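Putative acid phosphatase WZB (Escherichia coli, PDB 2WMY) probably removes phosphate from tyrosine residues of proteins, as a member of the low molecular weight phosphotyrosine protein phosphatase family. Local coordinates at residues S22-G25 against E26-R30. The protein carries 1 engineered substitution. Numbering follows the deposited sequence.
Sequences SPIG and ERLLR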
loop_
_atom_site.group_PDB
_atom_site.type_symbol
_atom_site.label_atom_id
_atom_site.label_comp_id
_atom_site.label_asym_id
_atom_site.label_seq_id
_atom_site.Cartn_x
_atom_site.Cartn_y
_atom_site.Cartn_z
ATOM N N SER A 22 2.806 1.775 1.335
ATOM C CA SER A 22 1.430 2.075 0.921
ATOM C C SER A 22 1.284 3.407 0.163
ATOM O O SER A 22 0.541 3.482 -0.820
ATOM C CB SER A 22 0.396 1.901 2.055
ATOM O OG SER A 22 0.643 2.717 3.187
ATOM N N PRO A 23 2.022 4.449 0.570
ATOM C CA PRO A 23 1.857 5.684 -0.208
ATOM C C PRO A 23 2.257 5.467 -1.664
ATOM O O PRO A 23 1.683 6.058 -2.573
ATOM C CB PRO A 23 2.826 6.669 0.458
ATOM C CG PRO A 23 3.220 6.051 1.750
ATOM C CD PRO A 23 3.057 4.573 1.610
ATOM N N ILE A 24 3.258 4.625 -1.877
ATOM C CA ILE A 24 3.709 4.321 -3.226
ATOM C C ILE A 24 2.703 3.419 -3.949
ATOM O O ILE A 24 2.350 3.664 -5.097
ATOM C CB ILE A 24 5.112 3.698 -3.201
ATOM C CG1 ILE A 24 6.141 4.779 -2.851
ATOM C CG2 ILE A 24 5.429 3.047 -4.536
ATOM C CD1 ILE A 24 7.562 4.246 -2.658
ATOM N N GLY A 25 2.220 2.394 -3.254
ATOM C CA GLY A 25 1.201 1.513 -3.802
ATOM C C GLY A 25 -0.070 2.270 -4.137
ATOM O O GLY A 25 -0.671 2.051 -5.186
ATOM N N GLU A 26 -0.474 3.172 -3.246
ATOM C CA GLU A 26 -1.661 3.997 -3.464
ATOM C C GLU A 26 -1.556 4.796 -4.753
ATOM O O GLU A 26 -2.475 4.785 -5.573
ATOM C CB GLU A 26 -1.871 4.943 -2.286
ATOM C CG GLU A 26 -2.772 6.131 -2.556
ATOM C CD GLU A 26 -2.689 7.177 -1.439
ATOM O OE1 GLU A 26 -3.038 6.851 -0.280
ATOM O OE2 GLU A 26 -2.267 8.320 -1.717
ATOM N N ARG A 27 -0.432 5.489 -4.927
ATOM C CA ARG A 27 -0.272 6.400 -6.058
ATOM C C ARG A 27 -0.125 5.641 -7.379
ATOM O O ARG A 27 -0.608 6.091 -8.420
ATOM C CB ARG A 27 0.915 7.354 -5.834
ATOM C CG ARG A 27 0.778 8.250 -4.603
ATOM C CD ARG A 27 -0.404 9.202 -4.718
ATOM N NE ARG A 27 -0.729 9.815 -3.432
ATOM C CZ ARG A 27 -0.442 11.074 -3.102
ATOM N NH1 ARG A 27 0.164 11.871 -3.971
ATOM N NH2 ARG A 27 -0.765 11.538 -1.900
ATOM N N LEU A 28 0.544 4.492 -7.332
ATOM C CA LEU A 28 0.649 3.639 -8.510
ATOM C C LEU A 28 -0.747 3.196 -8.960
ATOM O O LEU A 28 -1.099 3.307 -10.141
ATOM C CB LEU A 28 1.553 2.429 -8.228
ATOM C CG LEU A 28 3.060 2.713 -8.097
ATOM C CD1 LEU A 28 3.807 1.505 -7.528
ATOM C CD2 LEU A 28 3.658 3.139 -9.442
ATOM N N LEU A 29 -1.551 2.714 -8.018
ATOM C CA LEU A 29 -2.888 2.230 -8.358
ATOM C C LEU A 29 -3.802 3.340 -8.873
ATOM O O LEU A 29 -4.599 3.106 -9.781
ATOM C CB LEU A 29 -3.536 1.499 -7.177
ATOM C CG LEU A 29 -3.003 0.098 -6.863
ATOM C CD1 LEU A 29 -3.591 -0.430 -5.561
ATOM C CD2 LEU A 29 -3.294 -0.846 -8.007
ATOM N N ARG A 30 -3.687 4.543 -8.306
ATOM C CA ARG A 30 -4.520 5.666 -8.751
ATOM C C ARG A 30 -4.220 5.980 -10.207
ATOM O O ARG A 30 -5.118 6.233 -11.002
ATOM C CB ARG A 30 -4.268 6.917 -7.910
ATOM C CG ARG A 30 -4.847 6.884 -6.516
ATOM C CD ARG A 30 -4.576 8.198 -5.803
ATOM N NE ARG A 30 -5.099 8.205 -4.441
ATOM C CZ ARG A 30 -4.956 9.218 -3.594
ATOM N NH1 ARG A 30 -4.302 10.308 -3.971
ATOM N NH2 ARG A 30 -5.467 9.146 -2.375
#
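Ile-24 and Leu-28 lie side by side one turn apart on the helix, both directed the same way, and touch through Ile-24 CG2 and Leu-28 CD1 at 3.7 Å. CG2 reaches that neighbour because it stands anti to its own backbone N, which places CG1 beside the N instead. This is the tightly packed side: Tyr-134 of helix 127-147 lies against both side chains. On another face, Leu-29 packs on Val-13 and Ile-38 of the sheet. Between the two segments run ordinary i to i+4 bonds. The bond from Glu-26 N to Ser-22 O is short, at 2.6 Å. Arg-27 N donates to Pro-23 O at 3.2 Å, and Arg-27 CG lies 3.1 Å from that same oxygen. The helix, residues 21-32, is the crossover of a right-handed beta-alpha-beta unit between parallel strands 10-15 and 37-42. It follows directly on the phosphate-binding loop of this phosphatase family, and Ser-22, hydrogen-bonded to Asn-18, packs beside Cys-15, the predicted nucleophile. The more solvent-accessible side belongs to the partly exposed arginines, drawn together by the buried Glu-26 and held by polar bonds. Arg-27, bent at chi2 (-64°), brings NE within 2.7 Å of Glu-26 OE2 in a nearly straight bond, in the guanidinium plane and on the anti lone pair. Arg-30 instead turns a face to the same oxygen, which sits 3.3 Å above its plane, so charge alone links them. Ser-40 holds Glu-26 OE1, Arg-27 NH1 bonds to Lys-67 O, and Arg-30 NE to Ile-38 O.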